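Local structure of putative lipoprotein YcdA (Bacillus subtilis subsp. subtilis str. 168, 4R4G) at residues K142-D145 and S146-A149; A152-V156 and L157-K161; K174-I177 and V178-N182; V272-A275 and L276-P280; A317-V320 and E321-K325. The protein is of unknown function but is probably a membrane-anchored lipoprotein, built from an Ig-like N-terminal domain and a mixed alpha-beta C-terminal domain. All coordinates share one frame; numbering follows the deposited sequence.

Contact 1 of 5, residues K142-D145 and S146-A149; sequences KLQD and SAKA
Gln-144 and Lys-148 meet at the first turn of helix 145-157, where Gln-144 holds the N-cap position. The backbone bonds are the evidence for this start. Gln-144 O accepts Lys-148 N at 3.0 Å with an N-H...O angle of 159°, and Ala-147 N reaches the same oxygen through a weak bond. One residue on, Ala-149 N gives Asp-145 O a straighter bond of 169°, so the regular i to i+4 pattern is already running.

The charges form a three-residue network with the Asp-145 carboxylate in the middle. Its OD2 is met almost head-on by Lys-142 NZ at 3.0 Å, from the loop before the helix, while OD1 faces Lys-148 NZ at 3.3 Å in a salt bridge whose hydrogen bond is weak. With CG beside the backbone N (chi1 -85°), the carboxylate stays near the start of the helix, where its negative charge is likely to suit the helix dipole. Replacing it with an alanine takes away both oxygens, and Lys-142 and Lys-148 would probably be left without the mate they share.

Polar groups that turn elsewhere are held by strand 221-230: Gln-144 OE1 accepts from Thr-226 N, and Ser-146 OG is hydrogen-bonded to Thr-226 OG1. Trp-307 packs against Asp-145, Ser-146 and Ala-149, placing the first turn of the helix on the sheet of the C-terminal domain. The Gln-144 chain bends at chi2, and its amide comes back alongside the helix until OE1 lies 3.7 Å from Ala-147 CB.

Contact 2 of 5, residues A152-V156 and L157-K161; sequences AYVDV and LLFGK
At the C-terminal end of helix 145-157, where Gly-160 breaks the helical backbone with a positive phi of 66°, Val-154 packs on Phe-159. This is a CH-pi contact: Val-154 CG1 sits over one ring face, 3.8 Å from the centroid of the Phe-159 ring and 18° off its normal. The methyl is placed there because it stands anti to the Val-154 backbone N (chi1 169°). The same methyl also touches Leu-158, with Val-154 CG1 and Leu-158 CD1 4.0 Å apart, so one valine serves two residues of the last turn.

On another flank Tyr-153 and Leu-157 run side by side, pointing the same way, and Leu-157 CD1 reaches the ring edge 4.2 Å from Tyr-153 CD1.

The backbone bonds record how the helix unwinds. Val-154 O takes two donors, Leu-158 N at 2.8 Å and Phe-159 N at 3.0 Å, the second in the carbonyl plane and spanning five residues instead of four. Lys-161 N then returns to Asp-155 O at 2.8 Å, a span of six, approaching from above the carbonyl plane. Along that bond the side chains of Asp-155 and Lys-161 also lie side by side, though their salt bridge is long, 3.9 Å from Asp-155 OD2 to Lys-161 NZ. Backbone bonds of growing span, from i+4 to i+5 to i+6, about a glycine of positive phi are characteristic of a helix C-terminus.

Contact 3 of 5, residues K174-I177 and V178-N182; sequences KNEI and VNDFN
Val-178 stands one turn above Lys-174 near the start of helix 174-192, and four consecutive backbone bonds tie the two halves of this stretch together. Val-178 N meets Lys-174 O at 2.9 Å. Asn-179 N to Asn-175 O (3.1 Å), Asp-180 N to Glu-176 O (3.0 Å) and Phe-181 N to Ile-177 O (3.0 Å) continue the series without a gap, which identifies a regular alpha-helix.

Apolar contact within the stretch is light. Ile-177 CG2 comes 4.4 Å from Val-178 CG2, and the CB of Lys-174 flanks the same valine methyl. Phe-181 carries its CG anti to the backbone N (chi1 177°), which leads the ring away from the preceding turn.

The acidic pair Glu-176 and Asp-180 is on an exposed flank, with Glu-176 OE1 and Asp-180 OD2 5.3 Å apart. These like charges would probably repel mildly. Both residues touch a crystal neighbour, so their side-chain positions may partly reflect the lattice.

The amphipathic pattern fits the surroundings. Lys-174 forms a salt bridge with Asp-162, and Asn-182 OD1 accepts from Lys-213 of helix 203-219. Ile-177, Val-178 and Phe-181 pack on Tyr-153 and Leu-157 of helix 145-157, while Lys-174 and Ile-177 also lean on Phe-166 of helix 165-170.

Contact 4 of 5, residues V272-A275 and L276-P280; sequences VKYA and LQVYP
Val-278 lays one methyl over the ring of Tyr-274. Its CG1 lies 4.0 Å from the centroid of that ring and 29° off the ring normal, a CH-pi contact shifted toward the hydroxyl end, as the 3.6 Å from Val-278 CG1 to Tyr-274 CZ confirms. The ring is carried up along the helix because CG of Tyr-274 is anti to its own nitrogen (chi1 176°), which brings it level with the residue one turn later. Gln-277 approaches the same tyrosine more steeply: the two side chains cross at about a right angle, and OE1 of Gln-277 comes 4.2 Å from Tyr-274 CD1. Val-272 and Leu-276 point the same way, a turn apart, with Val-272 CG1 4.0 Å from Leu-276 CD1.

Helix 268-283 holds these groups in register through Leu-276 N to Val-272 O at 3.1 Å, Val-278 N to Tyr-274 O at 3.0 Å and Tyr-279 N to Ala-275 O at 3.1 Å. Between them Gln-277 N is shared weakly by Lys-273 O and Tyr-274 O. Pro-280 has no N-H to give the preceding turn, and the helix is kinked there.

The stretch lies far from the centre of the chain, about 38 Å between centres. Tyr-274 stacks with Tyr-259 of helix 248-260, against which Ala-275 also packs through Val-256. Leu-276, Tyr-279 and Pro-280 rest on Ile-208 of helix 203-219, and Tyr-279 additionally touches Leu-248 and Ile-252, so this helix packs against both helix 203-219 and helix 248-260.

Contact 5 of 5, residues A317-V320 and E321-K325; sequences AELV and EAFIK
Glu-321 N gives Ala-317 O the shortest bond here, 2.8 Å and 161° at the hydrogen. Beyond it the helical pattern of 314-321 weakens. Ala-322 N is divided between Glu-318 O and Leu-319 O, both weak at 3.1 Å, and Phe-323 N drops back to Val-320 O at 3.3 Å, arriving from above the carbonyl plane. This last bond spans three residues, and a type I turn from Glu-321 to Ile-324 then leads into strand 324-325.

Phe-323 lies alongside Leu-319, pointing the same way, with CE1 of the ring 4.0 Å from Leu-319 CD1. With CG beside its own nitrogen (chi1 -82°), the ring turns its edge to the carbonyls Leu-319 O and Val-320 O. Val-240 and Leu-216 also touch Phe-323, joining strand 233-244 and helix 203-219 to the turn. A serine here removes the ring, and Leu-319 CD1 would probably lose one of its apolar neighbours and a gap open at the helix end.

Two oxygens at a ring edge meet its slightly positive C-H rim, consistent with a weakly favourable electrostatic contact between the ring rim and the carbonyls of Leu-319 and Val-320.

How the contacts relate
Each contact is one unbroken stretch, so each closes only a local turn; they run in series along the chain, and none nests in or crosses another. Contact 1 starts helix 145-157 and contact 2 ends it, their centres about 16 Å apart. Past the short helix 165-170, helix 174-192 brings contact 3 against contact 2, Tyr-153 CE1 lying 3.5 Å from Ile-177 CD1. Contact 4 stands apart, touching none of the others. The chain then returns: at contact 5 Phe-323 CE1 packs 3.5 Å from Leu-158 CD1, and Val-320 also reaches Phe-181. Contacts 2, 3 and 5 thus tie helices 145-157 and 174-192 to helix 314-321 and the turn that follows it.

Contact 1 of 5, residues K142-D145 and S146-A149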
loop_
_atom_site.group_PDB
_atom_site.type_symbol
_atom_site.label_atom_id
_atom_site.label_comp_id
_atom_site.label_asym_id
_atom_site.label_seq_id
_atom_site.Cartn_x
_atom_site.Cartn_y
_atom_site.Cartn_z
ATOM N N LYS A 142 -8.265 6.698 4.128
ATOM C CA LYS A 142 -8.404 5.235 4.099
ATOM C C LYS A 142 -7.525 4.576 3.016
ATOM O O LYS A 142 -7.396 3.345 2.984
ATOM C CB LYS A 142 -9.880 4.858 3.838
ATOM C CG LYS A 142 -10.622 4.338 5.050
ATOM C CD LYS A 142 -11.489 3.126 4.698
ATOM C CE LYS A 142 -12.137 2.484 5.914
ATOM N NZ LYS A 142 -11.170 1.706 6.754
ATOM N N LEU A 143 -6.955 5.388 2.123
ATOM C CA LEU A 143 -6.188 4.903 0.978
ATOM C C LEU A 143 -4.860 4.289 1.398
ATOM O O LEU A 143 -4.450 3.275 0.826
ATOM C CB LEU A 143 -5.979 6.013 -0.092
ATOM C CG LEU A 143 -7.256 6.511 -0.833
ATOM C CD1 LEU A 143 -6.939 7.647 -1.792
ATOM C CD2 LEU A 143 -7.957 5.381 -1.579
ATOM N N GLN A 144 -4.222 4.859 2.419
ATOM C CA GLN A 144 -2.944 4.347 2.895
ATOM C C GLN A 144 -3.088 3.332 4.067
ATOM O O GLN A 144 -2.073 2.897 4.613
ATOM C CB GLN A 144 -2.026 5.505 3.253
ATOM C CG GLN A 144 -1.720 6.385 2.043
ATOM C CD GLN A 144 -0.864 5.702 1.025
ATOM O OE1 GLN A 144 0.044 4.939 1.365
ATOM N NE2 GLN A 144 -1.132 5.971 -0.248
ATOM N N ASP A 145 -4.324 2.866 4.367
ATOM C CA ASP A 145 -4.586 1.847 5.394
ATOM C C ASP A 145 -3.718 0.583 5.226
ATOM O O ASP A 145 -3.247 0.039 6.238
ATOM C CB ASP A 145 -6.067 1.432 5.402
ATOM C CG ASP A 145 -6.997 2.320 6.215
ATOM O OD1 ASP A 145 -6.552 3.432 6.651
ATOM O OD2 ASP A 145 -8.176 1.927 6.401
ATOM N N SER A 146 -3.521 0.111 3.961
ATOM C CA SER A 146 -2.728 -1.082 3.676
ATOM C C SER A 146 -1.265 -0.869 4.010
ATOM O O SER A 146 -0.612 -1.820 4.459
ATOM C CB SER A 146 -2.878 -1.532 2.226
ATOM O OG SER A 146 -2.781 -0.453 1.317
ATOM N N ALA A 147 -0.746 0.370 3.789
ATOM C CA ALA A 147 0.649 0.719 4.082
ATOM C C ALA A 147 0.841 0.766 5.594
ATOM O O ALA A 147 1.855 0.274 6.097
ATOM C CB ALA A 147 1.025 2.042 3.437
ATOM N N LYS A 148 -0.169 1.287 6.328
ATOM C CA LYS A 148 -0.176 1.341 7.793
ATOM C C LYS A 148 -0.040 -0.108 8.291
ATOM O O LYS A 148 0.904 -0.416 9.028
ATOM C CB LYS A 148 -1.438 2.069 8.336
ATOM C CG LYS A 148 -1.484 3.592 8.014
ATOM C CD LYS A 148 -2.722 4.327 8.602
ATOM C CE LYS A 148 -3.008 5.687 7.967
ATOM N NZ LYS A 148 -4.099 5.642 6.921
ATOM N N ALA A 149 -0.889 -1.012 7.775
ATOM C CA ALA A 149 -0.833 -2.440 8.064
ATOM C C ALA A 149 0.536 -3.059 7.688
ATOM O O ALA A 149 1.104 -3.748 8.531
ATOM C CB ALA A 149 -1.952 -3.163 7.350
#

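Contact 2 of 5, residues A152-V156 and L157-K161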
loop_
_atom_site.group_PDB
_atom_site.type_symbol
_atom_site.label_atom_id
_atom_site.label_comp_id
_atom_site.label_asym_id
_atom_site.label_seq_id
_atom_site.Cartn_x
_atom_site.Cartn_y
_atom_site.Cartn_z
ATOM N N ALA A 152 3.033 -2.104 10.285
ATOM C CA ALA A 152 2.763 -2.833 11.544
ATOM C C ALA A 152 3.409 -4.222 11.517
ATOM O O ALA A 152 3.968 -4.653 12.521
ATOM C CB ALA A 152 1.265 -2.962 11.778
ATOM N N TYR A 153 3.356 -4.904 10.351
ATOM C CA TYR A 153 3.978 -6.199 10.114
ATOM C C TYR A 153 5.476 -6.073 10.289
ATOM O O TYR A 153 6.066 -6.890 10.976
ATOM C CB TYR A 153 3.649 -6.716 8.702
ATOM C CG TYR A 153 2.444 -7.626 8.627
ATOM C CD1 TYR A 153 2.565 -8.996 8.833
ATOM C CD2 TYR A 153 1.184 -7.123 8.311
ATOM C CE1 TYR A 153 1.465 -9.842 8.730
ATOM C CE2 TYR A 153 0.075 -7.961 8.207
ATOM C CZ TYR A 153 0.219 -9.319 8.426
ATOM O OH TYR A 153 -0.874 -10.145 8.343
ATOM N N VAL A 154 6.084 -5.022 9.714
ATOM C CA VAL A 154 7.523 -4.736 9.800
ATOM C C VAL A 154 7.899 -4.483 11.275
ATOM O O VAL A 154 8.872 -5.062 11.771
ATOM C CB VAL A 154 7.941 -3.573 8.849
ATOM C CG1 VAL A 154 9.367 -3.098 9.122
ATOM C CG2 VAL A 154 7.817 -4.004 7.399
ATOM N N ASP A 155 7.086 -3.696 11.981
ATOM C CA ASP A 155 7.305 -3.378 13.390
ATOM C C ASP A 155 7.416 -4.640 14.259
ATOM O O ASP A 155 8.434 -4.834 14.937
ATOM C CB ASP A 155 6.167 -2.482 13.907
ATOM C CG ASP A 155 6.359 -0.988 13.729
ATOM O OD1 ASP A 155 7.263 -0.584 12.960
ATOM O OD2 ASP A 155 5.625 -0.223 14.374
ATOM N N VAL A 156 6.395 -5.521 14.197
ATOM C CA VAL A 156 6.345 -6.730 15.019
ATOM C C VAL A 156 7.338 -7.800 14.554
ATOM O O VAL A 156 7.971 -8.412 15.415
ATOM C CB VAL A 156 4.918 -7.322 15.171
ATOM C CG1 VAL A 156 3.956 -6.286 15.736
ATOM C CG2 VAL A 156 4.385 -7.895 13.866
ATOM N N LEU A 157 7.473 -8.035 13.235
ATOM C CA LEU A 157 8.340 -9.084 12.708
ATOM C C LEU A 157 9.778 -8.721 12.592
ATOM O O LEU A 157 10.618 -9.549 12.923
ATOM C CB LEU A 157 7.914 -9.536 11.314
ATOM C CG LEU A 157 6.564 -10.175 11.116
ATOM C CD1 LEU A 157 6.376 -10.472 9.666
ATOM C CD2 LEU A 157 6.418 -11.432 11.940
ATOM N N LEU A 158 10.088 -7.569 11.989
ATOM C CA LEU A 158 11.475 -7.217 11.703
ATOM C C LEU A 158 12.119 -6.364 12.774
ATOM O O LEU A 158 13.303 -6.548 13.049
ATOM C CB LEU A 158 11.549 -6.509 10.342
ATOM C CG LEU A 158 11.254 -7.421 9.150
ATOM C CD1 LEU A 158 10.788 -6.656 8.006
ATOM C CD2 LEU A 158 12.464 -8.238 8.759
ATOM N N PHE A 159 11.365 -5.446 13.375
ATOM C CA PHE A 159 11.920 -4.541 14.370
ATOM C C PHE A 159 11.770 -5.044 15.789
ATOM O O PHE A 159 12.377 -4.473 16.692
ATOM C CB PHE A 159 11.269 -3.153 14.247
ATOM C CG PHE A 159 11.533 -2.408 12.955
ATOM C CD1 PHE A 159 12.541 -2.811 12.088
ATOM C CD2 PHE A 159 10.770 -1.301 12.607
ATOM C CE1 PHE A 159 12.786 -2.115 10.907
ATOM C CE2 PHE A 159 11.004 -0.618 11.417
ATOM C CZ PHE A 159 12.012 -1.029 10.577
ATOM N N GLY A 160 10.964 -6.080 15.992
ATOM C CA GLY A 160 10.678 -6.614 17.321
ATOM C C GLY A 160 9.904 -5.627 18.182
ATOM O O GLY A 160 9.747 -5.836 19.380
ATOM N N LYS A 161 9.411 -4.541 17.575
ATOM C CA LYS A 161 8.670 -3.474 18.225
ATOM C C LYS A 161 7.282 -3.956 18.640
ATOM O O LYS A 161 6.725 -4.874 18.031
ATOM C CB LYS A 161 8.557 -2.273 17.256
ATOM C CG LYS A 161 8.457 -0.898 17.919
ATOM C CD LYS A 161 8.533 0.237 16.885
ATOM C CE LYS A 161 8.021 1.564 17.413
ATOM N NZ LYS A 161 7.674 2.518 16.316
#

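Contact 3 of 5, residues K174-I177 and V178-N182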
loop_
_atom_site.group_PDB
_atom_site.type_symbol
_atom_site.label_atom_id
_atom_site.label_comp_id
_atom_site.label_asym_id
_atom_site.label_seq_id
_atom_site.Cartn_x
_atom_site.Cartn_y
_atom_site.Cartn_z
ATOM N N LYS A 174 -0.168 -11.526 16.508
ATOM C CA LYS A 174 1.267 -11.277 16.508
ATOM C C LYS A 174 2.057 -12.455 17.032
ATOM O O LYS A 174 2.960 -12.905 16.336
ATOM C CB LYS A 174 1.687 -9.960 17.214
ATOM C CG LYS A 174 1.285 -9.742 18.674
ATOM C CD LYS A 174 1.524 -8.270 19.116
ATOM C CE LYS A 174 2.914 -7.977 19.665
ATOM N NZ LYS A 174 3.066 -6.553 20.093
ATOM N N ASN A 175 1.682 -13.008 18.188
ATOM C CA ASN A 175 2.423 -14.097 18.831
ATOM C C ASN A 175 2.682 -15.263 17.874
ATOM O O ASN A 175 3.828 -15.667 17.738
ATOM C CB ASN A 175 1.719 -14.563 20.095
ATOM C CG ASN A 175 1.345 -13.409 20.988
ATOM O OD1 ASN A 175 2.184 -12.881 21.726
ATOM N ND2 ASN A 175 0.105 -12.919 20.847
ATOM N N GLU A 176 1.664 -15.724 17.149
ATOM C CA GLU A 176 1.795 -16.832 16.203
ATOM C C GLU A 176 2.658 -16.482 14.982
ATOM O O GLU A 176 3.541 -17.267 14.643
ATOM C CB GLU A 176 0.410 -17.300 15.735
ATOM C CG GLU A 176 0.355 -18.744 15.273
ATOM C CD GLU A 176 -1.051 -19.285 15.124
ATOM O OE1 GLU A 176 -1.726 -18.925 14.129
ATOM O OE2 GLU A 176 -1.480 -20.059 16.011
ATOM N N ILE A 177 2.399 -15.328 14.322
ATOM C CA ILE A 177 3.114 -14.915 13.109
ATOM C C ILE A 177 4.590 -14.627 13.407
ATOM O O ILE A 177 5.433 -14.986 12.589
ATOM C CB ILE A 177 2.403 -13.750 12.361
ATOM C CG1 ILE A 177 2.967 -13.564 10.944
ATOM C CG2 ILE A 177 2.379 -12.431 13.140
ATOM C CD1 ILE A 177 1.957 -13.123 9.970
ATOM N N VAL A 178 4.897 -14.059 14.590
ATOM C CA VAL A 178 6.250 -13.732 15.038
ATOM C C VAL A 178 7.033 -15.022 15.359
ATOM O O VAL A 178 8.179 -15.165 14.919
ATOM C CB VAL A 178 6.217 -12.769 16.253
ATOM C CG1 VAL A 178 7.582 -12.664 16.930
ATOM C CG2 VAL A 178 5.714 -11.396 15.849
ATOM N N ASN A 179 6.427 -15.944 16.135
ATOM C CA ASN A 179 7.062 -17.208 16.497
ATOM C C ASN A 179 7.374 -18.026 15.256
ATOM O O ASN A 179 8.477 -18.570 15.141
ATOM C CB ASN A 179 6.193 -18.001 17.473
ATOM C CG ASN A 179 6.376 -17.570 18.906
ATOM O OD1 ASN A 179 6.151 -16.408 19.279
ATOM N ND2 ASN A 179 6.809 -18.496 19.743
ATOM N N ASP A 180 6.432 -18.061 14.302
ATOM C CA ASP A 180 6.637 -18.763 13.039
ATOM C C ASP A 180 7.789 -18.128 12.266
ATOM O O ASP A 180 8.657 -18.856 11.776
ATOM C CB ASP A 180 5.355 -18.779 12.190
ATOM C CG ASP A 180 4.243 -19.700 12.682
ATOM O OD1 ASP A 180 4.496 -20.513 13.625
ATOM O OD2 ASP A 180 3.124 -19.621 12.126
ATOM N N PHE A 181 7.829 -16.768 12.222
ATOM C CA PHE A 181 8.871 -15.999 11.540
ATOM C C PHE A 181 10.224 -16.273 12.158
ATOM O O PHE A 181 11.142 -16.619 11.430
ATOM C CB PHE A 181 8.566 -14.483 11.543
ATOM C CG PHE A 181 9.651 -13.622 10.920
ATOM C CD1 PHE A 181 9.691 -13.407 9.545
ATOM C CD2 PHE A 181 10.636 -13.027 11.714
ATOM C CE1 PHE A 181 10.704 -12.629 8.973
ATOM C CE2 PHE A 181 11.645 -12.252 11.140
ATOM C CZ PHE A 181 11.669 -12.053 9.777
ATOM N N ASN A 182 10.343 -16.133 13.487
ATOM C CA ASN A 182 11.567 -16.389 14.240
ATOM C C ASN A 182 12.076 -17.816 14.056
ATOM O O ASN A 182 13.282 -18.016 13.971
ATOM C CB ASN A 182 11.340 -16.102 15.716
ATOM C CG ASN A 182 11.150 -14.633 15.995
ATOM O OD1 ASN A 182 11.358 -13.782 15.137
ATOM N ND2 ASN A 182 10.733 -14.295 17.194
#

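Contact 4 of 5, residues V272-A275 and L276-P280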
loop_
_atom_site.group_PDB
_atom_site.type_symbol
_atom_site.label_atom_id
_atom_site.label_comp_id
_atom_site.label_asym_id
_atom_site.label_seq_id
_atom_site.Cartn_x
_atom_site.Cartn_y
_atom_site.Cartn_z
ATOM N N VAL A 272 33.353 -21.281 17.336
ATOM C CA VAL A 272 32.073 -21.162 16.622
ATOM C C VAL A 272 31.033 -20.578 17.581
ATOM O O VAL A 272 30.372 -19.603 17.233
ATOM C CB VAL A 272 31.610 -22.508 15.991
ATOM C CG1 VAL A 272 30.093 -22.549 15.772
ATOM C CG2 VAL A 272 32.336 -22.765 14.679
ATOM N N LYS A 273 30.929 -21.146 18.796
ATOM C CA LYS A 273 29.993 -20.700 19.824
ATOM C C LYS A 273 30.245 -19.230 20.187
ATOM O O LYS A 273 29.283 -18.461 20.252
ATOM C CB LYS A 273 30.044 -21.621 21.057
ATOM C CG LYS A 273 29.091 -22.814 20.886
ATOM C CD LYS A 273 29.483 -24.069 21.661
ATOM C CE LYS A 273 28.514 -25.196 21.375
ATOM N NZ LYS A 273 28.637 -26.307 22.355
ATOM N N TYR A 274 31.524 -18.819 20.305
ATOM C CA TYR A 274 31.888 -17.436 20.601
ATOM C C TYR A 274 31.484 -16.514 19.448
ATOM O O TYR A 274 31.020 -15.397 19.696
ATOM C CB TYR A 274 33.389 -17.314 20.898
ATOM C CG TYR A 274 33.857 -15.889 21.118
ATOM C CD1 TYR A 274 33.616 -15.231 22.323
ATOM C CD2 TYR A 274 34.547 -15.199 20.126
ATOM C CE1 TYR A 274 34.041 -13.917 22.529
ATOM C CE2 TYR A 274 34.977 -13.887 20.321
ATOM C CZ TYR A 274 34.741 -13.256 21.532
ATOM O OH TYR A 274 35.166 -11.958 21.715
ATOM N N ALA A 275 31.666 -16.970 18.192
ATOM C CA ALA A 275 31.307 -16.181 17.021
ATOM C C ALA A 275 29.802 -15.892 17.033
ATOM O O ALA A 275 29.406 -14.759 16.802
ATOM C CB ALA A 275 31.708 -16.909 15.753
ATOM N N LEU A 276 28.975 -16.890 17.394
ATOM C CA LEU A 276 27.522 -16.751 17.458
ATOM C C LEU A 276 27.094 -15.812 18.603
ATOM O O LEU A 276 25.966 -15.288 18.589
ATOM C CB LEU A 276 26.865 -18.143 17.620
ATOM C CG LEU A 276 27.077 -19.150 16.476
ATOM C CD1 LEU A 276 26.786 -20.538 16.925
ATOM C CD2 LEU A 276 26.253 -18.808 15.240
ATOM N N GLN A 277 27.992 -15.621 19.591
ATOM C CA GLN A 277 27.778 -14.754 20.742
ATOM C C GLN A 277 28.058 -13.284 20.401
ATOM O O GLN A 277 27.298 -12.417 20.840
ATOM C CB GLN A 277 28.661 -15.176 21.923
ATOM C CG GLN A 277 28.195 -16.416 22.674
ATOM C CD GLN A 277 29.254 -16.949 23.621
ATOM O OE1 GLN A 277 30.033 -16.197 24.239
ATOM N NE2 GLN A 277 29.295 -18.274 23.764
ATOM N N VAL A 278 29.175 -12.992 19.684
ATOM C CA VAL A 278 29.538 -11.615 19.331
ATOM C C VAL A 278 28.641 -11.070 18.217
ATOM O O VAL A 278 28.424 -9.856 18.188
ATOM C CB VAL A 278 31.031 -11.403 18.973
ATOM C CG1 VAL A 278 31.919 -11.509 20.205
ATOM C CG2 VAL A 278 31.502 -12.345 17.868
ATOM N N TYR A 279 28.132 -11.959 17.309
ATOM C CA TYR A 279 27.274 -11.634 16.154
ATOM C C TYR A 279 26.208 -10.568 16.527
ATOM O O TYR A 279 26.223 -9.503 15.903
ATOM C CB TYR A 279 26.605 -12.895 15.548
ATOM C CG TYR A 279 25.922 -12.651 14.216
ATOM C CD1 TYR A 279 24.786 -11.847 14.124
ATOM C CD2 TYR A 279 26.390 -13.246 13.051
ATOM C CE1 TYR A 279 24.172 -11.595 12.894
ATOM C CE2 TYR A 279 25.787 -12.995 11.814
ATOM C CZ TYR A 279 24.663 -12.190 11.744
ATOM O OH TYR A 279 24.063 -11.951 10.529
ATOM N N PRO A 280 25.332 -10.793 17.553
ATOM C CA PRO A 280 24.341 -9.760 17.909
ATOM C C PRO A 280 24.937 -8.390 18.251
ATOM O O PRO A 280 24.437 -7.356 17.804
ATOM C CB PRO A 280 23.661 -10.343 19.160
ATOM C CG PRO A 280 23.878 -11.799 19.082
ATOM C CD PRO A 280 25.178 -11.995 18.407
#

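Contact 5 of 5, residues A317-V320 and E321-K325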
loop_
_atom_site.group_PDB
_atom_site.type_symbol
_atom_site.label_atom_id
_atom_site.label_comp_id
_atom_site.label_asym_id
_atom_site.label_seq_id
_atom_site.Cartn_x
_atom_site.Cartn_y
_atom_site.Cartn_z
ATOM N N ALA A 317 9.173 -12.246 1.203
ATOM C CA ALA A 317 10.558 -12.654 1.417
ATOM C C ALA A 317 11.501 -11.568 0.959
ATOM O O ALA A 317 12.428 -11.222 1.682
ATOM C CB ALA A 317 10.845 -13.942 0.669
ATOM N N GLU A 318 11.234 -11.002 -0.227
ATOM C CA GLU A 318 11.988 -9.923 -0.857
ATOM C C GLU A 318 11.985 -8.686 -0.000
ATOM O O GLU A 318 12.963 -7.946 -0.013
ATOM C CB GLU A 318 11.362 -9.592 -2.202
ATOM C CG GLU A 318 12.313 -9.736 -3.371
ATOM C CD GLU A 318 11.594 -9.893 -4.693
ATOM O OE1 GLU A 318 10.793 -8.995 -5.046
ATOM O OE2 GLU A 318 11.808 -10.934 -5.357
ATOM N N LEU A 319 10.877 -8.441 0.719
ATOM C CA LEU A 319 10.746 -7.300 1.610
ATOM C C LEU A 319 11.700 -7.504 2.804
ATOM O O LEU A 319 12.517 -6.620 3.104
ATOM C CB LEU A 319 9.283 -7.148 2.051
ATOM C CG LEU A 319 8.986 -6.186 3.211
ATOM C CD1 LEU A 319 9.202 -4.717 2.804
ATOM C CD2 LEU A 319 7.587 -6.439 3.775
ATOM N N VAL A 320 11.644 -8.702 3.421
ATOM C CA VAL A 320 12.490 -9.082 4.552
ATOM C C VAL A 320 13.972 -9.021 4.136
ATOM O O VAL A 320 14.760 -8.418 4.860
ATOM C CB VAL A 320 12.081 -10.471 5.098
ATOM C CG1 VAL A 320 12.990 -10.918 6.230
ATOM C CG2 VAL A 320 10.628 -10.466 5.563
ATOM N N GLU A 321 14.329 -9.559 2.947
ATOM C CA GLU A 321 15.708 -9.570 2.424
ATOM C C GLU A 321 16.243 -8.170 2.158
ATOM O O GLU A 321 17.456 -7.974 2.159
ATOM C CB GLU A 321 15.803 -10.387 1.119
ATOM C CG GLU A 321 15.792 -11.897 1.305
ATOM C CD GLU A 321 15.603 -12.740 0.051
ATOM O OE1 GLU A 321 15.188 -12.191 -0.999
ATOM O OE2 GLU A 321 15.837 -13.969 0.133
ATOM N N ALA A 322 15.347 -7.207 1.891
ATOM C CA ALA A 322 15.700 -5.819 1.566
ATOM C C ALA A 322 16.229 -5.022 2.766
ATOM O O ALA A 322 16.745 -3.918 2.564
ATOM C CB ALA A 322 14.488 -5.102 0.983
ATOM N N PHE A 323 16.092 -5.557 3.998
ATOM C CA PHE A 323 16.479 -4.857 5.222
ATOM C C PHE A 323 17.957 -4.975 5.571
ATOM O O PHE A 323 18.440 -4.190 6.384
ATOM C CB PHE A 323 15.609 -5.323 6.387
ATOM C CG PHE A 323 14.283 -4.595 6.406
ATOM C CD1 PHE A 323 13.201 -5.067 5.672
ATOM C CD2 PHE A 323 14.137 -3.397 7.103
ATOM C CE1 PHE A 323 11.998 -4.366 5.647
ATOM C CE2 PHE A 323 12.929 -2.706 7.082
ATOM C CZ PHE A 323 11.862 -3.211 6.375
ATOM N N ILE A 324 18.680 -5.917 4.950
ATOM C CA ILE A 324 20.101 -6.128 5.195
ATOM C C ILE A 324 20.838 -6.215 3.866
ATOM O O ILE A 324 20.575 -7.108 3.059
ATOM C CB ILE A 324 20.375 -7.378 6.087
ATOM C CG1 ILE A 324 19.773 -7.217 7.503
ATOM C CG2 ILE A 324 21.891 -7.692 6.159
ATOM C CD1 ILE A 324 19.691 -8.510 8.331
ATOM N N LYS A 325 21.768 -5.271 3.665
ATOM C CA LYS A 325 22.667 -5.174 2.512
ATOM C C LYS A 325 23.969 -5.846 2.888
ATOM O O LYS A 325 24.460 -5.631 3.992
ATOM C CB LYS A 325 22.895 -3.692 2.114
ATOM C CG LYS A 325 23.764 -3.480 0.862
ATOM C CD LYS A 325 23.632 -2.056 0.314
ATOM C CE LYS A 325 24.729 -1.657 -0.646
ATOM N NZ LYS A 325 24.717 -0.189 -0.912
#